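Local coordinates for protein regulator of nonsense transcripts 2 (PDB 4CEM) that takes part in nonsense-mediated mRNA decay, in which it is a core factor built around three MIF4G domains, the first of which is described here, at residues S123-Q126 / V127-H131; H15-A18 / W19-H22; S38-E41 / E42-S46; E67-R70 / D71-H75; L170-E173 / Q174-I178. All blocks are in the same frame, centred on the assembly; numbering follows the deposited sequence.

Interaction 1 (S123-Q126 / V127-H131)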
# COMPACT_ATOMS: atom_id res chain seq x y z
N SER A 123 16.67 7.12 11.01
CA SER A 123 16.64 5.73 11.47
C SER A 123 15.54 4.91 10.80
O SER A 123 15.80 3.80 10.32
CB SER A 123 16.46 5.66 12.98
OG SER A 123 17.25 6.65 13.62
N LEU A 124 14.32 5.45 10.78
CA LEU A 124 13.18 4.75 10.15
C LEU A 124 13.49 4.43 8.69
O LEU A 124 13.36 3.29 8.25
CB LEU A 124 11.90 5.59 10.24
CG LEU A 124 10.59 4.89 9.83
CD1 LEU A 124 10.23 3.79 10.81
CD2 LEU A 124 9.44 5.88 9.69
N LEU A 125 13.93 5.45 7.96
CA LEU A 125 14.31 5.28 6.56
C LEU A 125 15.37 4.21 6.45
O LEU A 125 15.20 3.24 5.72
CB LEU A 125 14.85 6.60 5.99
CG LEU A 125 15.41 6.56 4.57
CD1 LEU A 125 14.32 6.16 3.59
CD2 LEU A 125 16.01 7.92 4.21
N GLN A 126 16.47 4.38 7.19
CA GLN A 126 17.62 3.49 7.07
C GLN A 126 17.21 2.04 7.37
O GLN A 126 17.58 1.13 6.62
CB GLN A 126 18.75 3.97 7.98
CG GLN A 126 20.06 3.20 7.83
CD GLN A 126 20.34 2.27 9.00
OE1 GLN A 126 20.78 1.05 8.70
NE2 GLN A 126 20.17 2.64 10.17
N VAL A 127 16.41 1.84 8.40
CA VAL A 127 15.96 0.50 8.78
C VAL A 127 14.98 -0.12 7.79
O VAL A 127 14.96 -1.35 7.64
CB VAL A 127 15.33 0.49 10.19
CG1 VAL A 127 14.91 -0.92 10.58
CG2 VAL A 127 16.32 1.03 11.21
N TRP A 128 14.17 0.70 7.12
CA TRP A 128 13.36 0.21 5.99
C TRP A 128 14.22 -0.26 4.85
O TRP A 128 13.91 -1.27 4.21
CB TRP A 128 12.39 1.28 5.48
CG TRP A 128 11.07 1.35 6.20
CD1 TRP A 128 10.55 2.42 6.90
CD2 TRP A 128 10.06 0.30 6.29
NE1 TRP A 128 9.32 2.11 7.42
CE2 TRP A 128 8.97 0.86 7.09
CE3 TRP A 128 9.95 -0.99 5.82
CZ2 TRP A 128 7.83 0.13 7.39
CZ3 TRP A 128 8.79 -1.72 6.12
CH2 TRP A 128 7.76 -1.16 6.89
N LYS A 129 15.28 0.48 4.55
CA LYS A 129 16.18 0.07 3.46
C LYS A 129 16.83 -1.28 3.76
O LYS A 129 16.81 -2.18 2.91
CB LYS A 129 17.25 1.13 3.21
CG LYS A 129 16.81 2.27 2.32
CD LYS A 129 17.94 3.28 2.18
CE LYS A 129 17.53 4.52 1.41
NZ LYS A 129 18.44 5.66 1.75
N LYS A 130 17.40 -1.43 4.95
CA LYS A 130 17.97 -2.72 5.38
C LYS A 130 16.92 -3.82 5.26
O LYS A 130 17.20 -4.91 4.76
CB LYS A 130 18.47 -2.67 6.83
CG LYS A 130 19.60 -1.68 7.11
CD LYS A 130 20.92 -2.12 6.48
CE LYS A 130 22.00 -1.07 6.69
NZ LYS A 130 23.22 -1.34 5.87
N HIS A 131 15.70 -3.52 5.70
CA HIS A 131 14.62 -4.50 5.68
C HIS A 131 14.32 -4.98 4.28
O HIS A 131 14.04 -6.16 4.09
CB HIS A 131 13.38 -3.92 6.35
CG HIS A 131 12.21 -4.88 6.41
ND1 HIS A 131 11.94 -5.61 7.51
CD2 HIS A 131 11.21 -5.18 5.48
CE1 HIS A 131 10.82 -6.35 7.28
NE2 HIS A 131 10.39 -6.08 6.04
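Four backbone hydrogen bonds tie S123-Q126 to V127-H131, each spanning one helical turn. V127 N donates to S123 O at 2.8 Å and W128 N to L124 O at 2.9 Å. K129 N reaches L125 O at 3.0 Å, and K130 N meets Q126 O at 3.1 Å on a nearly straight path (N-H...O 172°). The hydroxyl of S123 turns back up the chain and bonds to D119 O. All of this lies in helix 120-137 of the MIF4G domain, an all-helical fold of stacked helices, and one side of the helix faces helices 86-95 and 143-158. On that side L124 and W128 lie alongside each other: L124 CG rests 3.8 Å from W128 CD1, with CD1 of the leucine next to the indole NE1. The leucine reaches the indole because its CG is swung away from the backbone N (chi1 -171°). V94, I153 and F162 pack around the indole. The more exposed side carries Q126 and K130, whose bent chains meet where Q126 OE1 comes 3.2 Å from K130 CE, a contact to the lysine's aliphatic part. L125 CD2 and K129 NZ make a looser approach at 4.1 Å.

Interaction 2 (H15-A18 / W19-H22); sequences HQEA and WERH
H15 offers a face of its imidazole to the pyrrole edge of W19, one turn further along helix 6-33, the long helix at the N-terminal end of the chain. This i to i+4 pair is an offset edge-to-face stack: the centroids of the imidazole and the indole five-membered ring are 4.8 Å apart and the planes stand at 69°. W19 CD1 sits over the imidazole toward its rim, and H15 CE1 comes 3.4 Å from W19 NE1. The two first torsions bring the rings together, with H15 CG trans to its own N (chi1 173°) and W19 CG turned back beside its N (chi1 -80°). H15 O adds to the contact at the edge of the indole, near its plane, 3.2 Å from W19 CD1, while its backbone bond from W19 N is weak. The indole N-H is spent on S221 O, and F222 makes a second edge-to-face contact with H15. With an alanine in place of H15, the pyrrole edge of W19 and the ring of F222 would probably both lose this aromatic neighbour, leaving the indole less firmly held against turning. Stronger backbone bonds follow, from E20 N to Q16 O, R21 N to E17 O at 2.9 Å, and H22 N to A18 O. R21 sends its guanidinium to a salt bridge with D201. The arginine side chain bends midway and folds back over A18, so that A18 O lies over one face of the guanidinium and R21 NH1 comes 3.6 Å from A18 CA.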
# COMPACT_ATOMS: atom_id res chain seq x y z
N HIS A 15 -16.74 9.59 -1.99
CA HIS A 15 -16.50 11.03 -1.82
C HIS A 15 -16.19 11.46 -0.40
O HIS A 15 -15.34 12.32 -0.18
CB HIS A 15 -17.72 11.76 -2.39
CG HIS A 15 -17.73 13.25 -2.15
ND1 HIS A 15 -17.10 14.11 -2.97
CD2 HIS A 15 -18.37 14.01 -1.20
CE1 HIS A 15 -17.31 15.36 -2.54
NE2 HIS A 15 -18.09 15.30 -1.45
N GLN A 16 -16.84 10.88 0.59
CA GLN A 16 -16.59 11.23 1.99
C GLN A 16 -15.24 10.71 2.47
O GLN A 16 -14.53 11.40 3.20
CB GLN A 16 -17.69 10.64 2.86
CG GLN A 16 -17.57 10.95 4.33
CD GLN A 16 -18.79 10.47 5.10
OE1 GLN A 16 -19.37 9.43 4.78
NE2 GLN A 16 -19.19 11.23 6.11
N GLU A 17 -14.90 9.49 2.06
CA GLU A 17 -13.63 8.88 2.43
C GLU A 17 -12.47 9.60 1.78
O GLU A 17 -11.43 9.81 2.41
CB GLU A 17 -13.61 7.40 2.04
CG GLU A 17 -14.22 6.50 3.10
CD GLU A 17 -14.74 5.18 2.55
OE1 GLU A 17 -14.14 4.64 1.59
OE2 GLU A 17 -15.75 4.69 3.10
N ALA A 18 -12.65 9.96 0.52
CA ALA A 18 -11.67 10.74 -0.22
C ALA A 18 -11.29 11.98 0.57
O ALA A 18 -10.10 12.26 0.77
CB ALA A 18 -12.25 11.12 -1.57
N TRP A 19 -12.28 12.72 1.05
CA TRP A 19 -12.00 13.97 1.74
C TRP A 19 -11.38 13.77 3.10
O TRP A 19 -10.46 14.50 3.47
CB TRP A 19 -13.24 14.86 1.79
CG TRP A 19 -13.43 15.59 0.49
CD1 TRP A 19 -14.30 15.28 -0.55
CD2 TRP A 19 -12.70 16.76 0.03
NE1 TRP A 19 -14.16 16.15 -1.59
CE2 TRP A 19 -13.21 17.07 -1.30
CE3 TRP A 19 -11.70 17.56 0.56
CZ2 TRP A 19 -12.74 18.15 -2.04
CZ3 TRP A 19 -11.23 18.63 -0.19
CH2 TRP A 19 -11.74 18.93 -1.45
N GLU A 20 -11.87 12.79 3.86
CA GLU A 20 -11.28 12.44 5.15
C GLU A 20 -9.80 12.11 4.98
O GLU A 20 -8.94 12.64 5.67
CB GLU A 20 -12.00 11.25 5.78
CG GLU A 20 -13.32 11.62 6.46
CD GLU A 20 -14.26 10.43 6.67
OE1 GLU A 20 -13.97 9.31 6.18
OE2 GLU A 20 -15.31 10.64 7.32
N ARG A 21 -9.53 11.23 4.02
CA ARG A 21 -8.17 10.88 3.66
C ARG A 21 -7.36 12.13 3.33
O ARG A 21 -6.25 12.31 3.82
CB ARG A 21 -8.17 9.91 2.46
CG ARG A 21 -6.84 9.25 2.19
CD ARG A 21 -6.97 7.98 1.36
NE ARG A 21 -7.20 8.26 -0.06
CZ ARG A 21 -8.38 8.24 -0.67
NH1 ARG A 21 -9.50 7.93 -0.01
NH2 ARG A 21 -8.46 8.52 -1.97
N HIS A 22 -7.92 13.01 2.52
CA HIS A 22 -7.20 14.18 2.05
C HIS A 22 -6.92 15.14 3.17
O HIS A 22 -5.79 15.59 3.35
CB HIS A 22 -7.99 14.86 0.94
CG HIS A 22 -7.38 16.16 0.47
ND1 HIS A 22 -6.37 16.20 -0.41
CD2 HIS A 22 -7.69 17.47 0.77
CE1 HIS A 22 -6.03 17.48 -0.64
NE2 HIS A 22 -6.85 18.26 0.08

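Interaction 3 (S38-E41 / E42-S46); sequences SRPE and ENFFS
The short helical turn of E42-S46 packs against P40 and is bonded to E41 O, the last carbonyl of the loop S38-E41. E42 sends its own side chain away from the preceding loop, and its carbonyl serves S46 further on. Past N43, F44 is the first residue to make a substantial side-chain contact: its CG points away from its backbone N (chi1 177°), which lays the ring obliquely against the pyrrolidine of P40, CD1 3.5 Å from P40 CB, with P40 CG also near that side of the ring. A serine in place of F44 would probably leave P40 without its main apolar partner here and open a gap beside the pyrrolidine. F44 N makes a weak bond to E41 O, strongly bent (N-H...O 120°). F45 supplies the better one: its N donates to the same carbonyl at 3.1 Å and 162°, the i to i+4 link that carries the loop into the helical turn. The F45 ring takes a different course, and its CE2 edge meets P40 O near the ring plane at 3.4 Å. S46 finally closes on E42 O twice, through its N and through its hydroxyl at 2.9 Å, the OG approaching from above the carbonyl plane. F44 and F45 both touch R116 of helix 103-116, and R39 bonds to H114 O of that helix. In chemical terms, one carbonyl, E41 O, and one proline do most of the joining, so the turn depends on backbone bonding supplemented by a small apolar contact at the surface.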
# COMPACT_ATOMS: atom_id res chain seq x y z
N SER A 38 10.41 23.42 16.08
CA SER A 38 9.83 23.35 17.42
C SER A 38 9.82 21.94 18.05
O SER A 38 8.81 21.51 18.61
CB SER A 38 8.42 23.94 17.41
OG SER A 38 7.48 22.99 16.95
N ARG A 39 10.95 21.24 17.99
CA ARG A 39 11.16 20.08 18.84
C ARG A 39 11.48 20.59 20.25
O ARG A 39 12.02 21.69 20.40
CB ARG A 39 12.28 19.19 18.31
CG ARG A 39 11.94 18.58 16.96
CD ARG A 39 12.68 17.28 16.72
NE ARG A 39 12.18 16.54 15.55
CZ ARG A 39 12.60 16.69 14.29
NH1 ARG A 39 13.53 17.59 13.98
NH2 ARG A 39 12.09 15.93 13.33
N PRO A 40 11.14 19.81 21.29
CA PRO A 40 11.41 20.27 22.65
C PRO A 40 12.90 20.21 23.00
O PRO A 40 13.68 19.63 22.25
CB PRO A 40 10.61 19.31 23.54
CG PRO A 40 9.77 18.48 22.60
CD PRO A 40 10.49 18.49 21.29
N GLU A 41 13.29 20.79 24.13
CA GLU A 41 14.70 20.86 24.51
C GLU A 41 15.03 20.06 25.77
O GLU A 41 14.14 19.57 26.47
CB GLU A 41 15.20 22.31 24.64
CG GLU A 41 14.15 23.40 24.48
CD GLU A 41 14.72 24.64 23.81
OE1 GLU A 41 15.27 24.52 22.70
OE2 GLU A 41 14.60 25.74 24.40
N GLU A 42 16.34 19.93 26.01
CA GLU A 42 16.90 19.30 27.21
C GLU A 42 15.97 19.36 28.42
O GLU A 42 15.59 18.32 28.96
CB GLU A 42 18.25 19.97 27.53
CG GLU A 42 18.82 19.76 28.93
CD GLU A 42 19.30 18.33 29.18
OE1 GLU A 42 18.47 17.40 29.11
OE2 GLU A 42 20.50 18.16 29.47
N ASN A 43 15.59 20.56 28.84
CA ASN A 43 14.80 20.72 30.07
C ASN A 43 13.47 19.96 30.02
O ASN A 43 13.07 19.34 31.00
CB ASN A 43 14.60 22.21 30.43
CG ASN A 43 13.41 22.84 29.70
OD1 ASN A 43 13.02 22.42 28.61
ND2 ASN A 43 12.84 23.88 30.31
N PHE A 44 12.80 20.00 28.87
CA PHE A 44 11.55 19.29 28.69
C PHE A 44 11.77 17.79 28.82
O PHE A 44 11.00 17.09 29.45
CB PHE A 44 10.94 19.63 27.32
CG PHE A 44 9.68 18.88 27.02
CD1 PHE A 44 9.73 17.62 26.42
CD2 PHE A 44 8.44 19.42 27.31
CE1 PHE A 44 8.57 16.92 26.14
CE2 PHE A 44 7.28 18.72 27.02
CZ PHE A 44 7.34 17.47 26.44
N PHE A 45 12.84 17.29 28.20
CA PHE A 45 13.15 15.86 28.26
C PHE A 45 13.50 15.41 29.67
O PHE A 45 13.23 14.26 30.02
CB PHE A 45 14.28 15.52 27.28
CG PHE A 45 13.84 15.52 25.85
CD1 PHE A 45 13.05 14.49 25.36
CD2 PHE A 45 14.18 16.56 25.00
CE1 PHE A 45 12.62 14.49 24.04
CE2 PHE A 45 13.74 16.57 23.68
CZ PHE A 45 12.97 15.53 23.20
N SER A 46 14.08 16.31 30.47
CA SER A 46 14.43 16.03 31.87
C SER A 46 13.25 15.54 32.67
O SER A 46 13.40 14.67 33.52
CB SER A 46 14.95 17.29 32.56
OG SER A 46 15.95 17.91 31.78

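Interaction 4 (E67-R70 / D71-H75)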
# COMPACT_ATOMS: atom_id res chain seq x y z
N GLU A 67 -5.21 -0.09 16.17
CA GLU A 67 -6.04 1.12 16.16
C GLU A 67 -6.62 1.41 17.53
O GLU A 67 -6.63 2.55 17.97
CB GLU A 67 -7.16 1.01 15.12
CG GLU A 67 -8.10 2.22 15.05
CD GLU A 67 -7.40 3.58 15.10
OE1 GLU A 67 -6.44 3.83 14.33
OE2 GLU A 67 -7.81 4.43 15.91
N GLN A 68 -7.07 0.39 18.23
CA GLN A 68 -7.70 0.60 19.54
C GLN A 68 -6.67 0.90 20.64
O GLN A 68 -7.03 1.04 21.81
CB GLN A 68 -8.65 -0.55 19.92
CG GLN A 68 -8.29 -1.95 19.41
CD GLN A 68 -8.66 -2.16 17.94
OE1 GLN A 68 -7.83 -2.61 17.14
NE2 GLN A 68 -9.90 -1.83 17.58
N GLN A 69 -5.39 1.02 20.27
CA GLN A 69 -4.36 1.51 21.20
C GLN A 69 -3.90 2.93 20.90
O GLN A 69 -3.02 3.45 21.60
CB GLN A 69 -3.15 0.60 21.18
CG GLN A 69 -3.44 -0.86 21.44
CD GLN A 69 -2.17 -1.67 21.51
OE1 GLN A 69 -1.93 -2.53 20.66
NE2 GLN A 69 -1.34 -1.39 22.51
N ARG A 70 -4.48 3.56 19.88
CA ARG A 70 -4.07 4.91 19.48
C ARG A 70 -3.86 5.82 20.68
O ARG A 70 -2.82 6.46 20.80
CB ARG A 70 -5.08 5.54 18.52
CG ARG A 70 -4.70 6.97 18.10
CD ARG A 70 -5.74 7.56 17.17
NE ARG A 70 -5.70 6.87 15.88
CZ ARG A 70 -5.27 7.39 14.73
NH1 ARG A 70 -4.84 8.65 14.65
NH2 ARG A 70 -5.28 6.63 13.65
N ASP A 71 -4.87 5.88 21.55
CA ASP A 71 -4.81 6.74 22.72
C ASP A 71 -3.90 6.19 23.82
O ASP A 71 -3.18 6.95 24.47
CB ASP A 71 -6.22 6.95 23.30
CG ASP A 71 -7.17 7.58 22.30
OD1 ASP A 71 -6.79 8.58 21.65
OD2 ASP A 71 -8.30 7.07 22.17
N SER A 72 -3.92 4.88 24.04
CA SER A 72 -3.11 4.29 25.10
C SER A 72 -1.61 4.39 24.79
O SER A 72 -0.82 4.79 25.65
CB SER A 72 -3.53 2.84 25.35
OG SER A 72 -3.65 2.13 24.13
N LEU A 73 -1.23 4.05 23.56
CA LEU A 73 0.18 4.18 23.17
C LEU A 73 0.62 5.64 23.12
O LEU A 73 1.76 5.97 23.47
CB LEU A 73 0.43 3.50 21.82
CG LEU A 73 0.21 1.99 21.85
CD1 LEU A 73 0.37 1.40 20.46
CD2 LEU A 73 1.16 1.36 22.83
N SER A 74 -0.29 6.52 22.73
CA SER A 74 -0.02 7.95 22.76
C SER A 74 0.22 8.43 24.18
O SER A 74 1.13 9.20 24.43
CB SER A 74 -1.15 8.72 22.11
OG SER A 74 -1.14 8.50 20.71
N HIS A 75 -0.62 7.98 25.11
CA HIS A 75 -0.50 8.36 26.52
C HIS A 75 0.84 7.96 27.08
O HIS A 75 1.53 8.76 27.68
CB HIS A 75 -1.62 7.72 27.33
CG HIS A 75 -1.48 7.92 28.82
ND1 HIS A 75 -0.79 7.06 29.59
CD2 HIS A 75 -1.97 8.91 29.67
CE1 HIS A 75 -0.83 7.48 30.87
NE2 HIS A 75 -1.55 8.61 30.92
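L73 folds back over Q69 where a 3-10 turn (67-69) runs into helix 70-79, so the contact lies at the helix's N-terminal turn. Its CB stands 3.5 Å from Q69 O, the carbonyl that also receives L73 N in a straight bond (2.7 Å, 168°). CG comes next and lies 3.7 Å from Q69 CB. From there CD1 runs on along the same methylene. CG is placed beside the leucine's own N (chi1 -64°), which lays the end of the leucine along the glutamine chain. Beyond Q69, L73 also packs on F58 and K61 of helix 52-61. S72 OG lies 2.9 Å from Q69 O. S74 hooks its hydroxyl back onto R70 O at 2.6 Å, while S74 N donates to the same oxygen from above the carbonyl plane; R70 O thus takes two donors from one residue. S74 OG is also bonded to H108 of helix 103-116, joining this turn to that helix. The R70 side chain leads away from the helix, against N104 and H108, and bends at chi3 to face E67. It grips that carboxylate in a side-on salt bridge, NE to OE2 at 3.2 Å and NH2 to OE1 at 3.1 Å, with OE1 only 2° out of the guanidinium plane.

Interaction 5 (L170-E173 / Q174-I178)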
# COMPACT_ATOMS: atom_id res chain seq x y z
N LEU A 170 12.49 5.55 -2.43
CA LEU A 170 12.32 4.25 -1.79
C LEU A 170 11.12 3.47 -2.35
O LEU A 170 11.23 2.27 -2.57
CB LEU A 170 12.17 4.42 -0.29
CG LEU A 170 12.24 3.11 0.51
CD1 LEU A 170 13.69 2.67 0.64
CD2 LEU A 170 11.59 3.29 1.87
N ILE A 171 10.00 4.14 -2.57
CA ILE A 171 8.80 3.49 -3.14
C ILE A 171 9.06 3.06 -4.59
O ILE A 171 8.72 1.95 -4.97
CB ILE A 171 7.56 4.41 -3.11
CG1 ILE A 171 7.16 4.78 -1.69
CG2 ILE A 171 6.36 3.74 -3.78
CD1 ILE A 171 6.31 6.03 -1.62
N TYR A 172 9.64 3.95 -5.38
CA TYR A 172 9.97 3.64 -6.77
C TYR A 172 10.79 2.36 -6.85
O TYR A 172 10.49 1.47 -7.63
CB TYR A 172 10.74 4.79 -7.43
CG TYR A 172 10.80 4.71 -8.95
CD1 TYR A 172 9.70 5.10 -9.72
CD2 TYR A 172 11.94 4.25 -9.61
CE1 TYR A 172 9.74 5.03 -11.10
CE2 TYR A 172 11.98 4.18 -10.99
CZ TYR A 172 10.88 4.57 -11.74
OH TYR A 172 10.89 4.50 -13.12
N GLU A 173 11.83 2.29 -6.01
CA GLU A 173 12.67 1.10 -5.91
C GLU A 173 11.87 -0.18 -5.73
O GLU A 173 12.07 -1.15 -6.46
CB GLU A 173 13.66 1.23 -4.75
CG GLU A 173 15.10 1.49 -5.15
CD GLU A 173 16.09 0.90 -4.16
OE1 GLU A 173 15.87 1.06 -2.93
OE2 GLU A 173 17.07 0.27 -4.60
N GLN A 174 10.97 -0.20 -4.75
CA GLN A 174 10.25 -1.42 -4.42
C GLN A 174 9.23 -1.76 -5.50
O GLN A 174 8.96 -2.93 -5.73
CB GLN A 174 9.58 -1.34 -3.05
CG GLN A 174 10.48 -0.89 -1.91
CD GLN A 174 11.87 -1.49 -1.96
OE1 GLN A 174 12.88 -0.77 -1.96
NE2 GLN A 174 11.94 -2.82 -2.02
N LEU A 175 8.68 -0.74 -6.15
CA LEU A 175 7.74 -0.96 -7.25
C LEU A 175 8.42 -1.59 -8.45
O LEU A 175 7.89 -2.52 -9.06
CB LEU A 175 7.05 0.35 -7.69
CG LEU A 175 5.57 0.58 -7.36
CD1 LEU A 175 4.96 1.52 -8.39
CD2 LEU A 175 4.77 -0.71 -7.30
N LYS A 176 9.60 -1.07 -8.81
CA LYS A 176 10.41 -1.65 -9.88
C LYS A 176 10.55 -3.16 -9.72
O LYS A 176 10.43 -3.89 -10.69
CB LYS A 176 11.81 -1.01 -9.92
CG LYS A 176 12.06 -0.09 -11.12
CD LYS A 176 13.54 0.10 -11.40
CE LYS A 176 13.80 0.50 -12.85
NZ LYS A 176 15.17 0.13 -13.32
N ASN A 177 10.79 -3.62 -8.49
CA ASN A 177 10.97 -5.05 -8.24
C ASN A 177 9.72 -5.85 -8.54
O ASN A 177 9.78 -6.93 -9.14
CB ASN A 177 11.42 -5.29 -6.80
CG ASN A 177 12.78 -4.71 -6.50
OD1 ASN A 177 13.15 -4.52 -5.34
ND2 ASN A 177 13.54 -4.40 -7.55
N ILE A 178 8.57 -5.31 -8.13
CA ILE A 178 7.29 -5.93 -8.43
C ILE A 178 7.05 -6.02 -9.94
O ILE A 178 6.67 -7.07 -10.45
CB ILE A 178 6.13 -5.17 -7.76
CG1 ILE A 178 6.02 -5.55 -6.27
CG2 ILE A 178 4.83 -5.45 -8.48
CD1 ILE A 178 7.01 -4.86 -5.36
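Q174 gives its N-H to L170 O at 3.3 Å. L175 N serves I171 O and K176 N serves Y172 O, both at 2.9 Å, the latter nearly straight at 172°. The carbonyls of L170, I171 and Y172 are thus each satisfied by the N-H four residues on, whereas E173 O receives a weak bond from N177 N at 3.4 Å. The Q174 side chain is bent back by its first two torsions (chi1 -51°, chi2 -41°), and its CG lies 3.3 Å from L170 O. Its amide oxygen, OE1, ends up 3.5 Å from E173 CB. Q174 OE1 also approaches E173 OE1 at 3.6 Å, two oxygens with their amide and carboxylate planes nearly perpendicular. The ring of Y172 comes loosely and obliquely near K176 CG. In the MIF4G helical stack, helix 164-181 is flanked on several sides: L170 and I171 pack on I153 of helix 143-158, I171 also on F195 and I203 of helix 189-204, Y172 on P235 and L239 of helix 230-259, and Q174 on F132 of helix 120-137.

In the fold
All five contacts are local and follow one another in series along the chain, so none nests in or crosses another. Interaction 2 lies on helix 6-33 and faces the segment around S221-P223. Interaction 3 turns the following loop into helix 42-46, and interaction 4 does the same where residues 67-69 enter helix 70-79; both lean on helix 103-116, interaction 4 along N104-L112 and interaction 3 at H114 and R116, with their centres about 23 Å apart. Interaction 1 comes next, on helix 120-137, and interaction 5 last, on helix 164-181. These two are the pair that touches directly: K129 CG packs on L170 CD1 at 3.6 Å, joining the two helices across the stack.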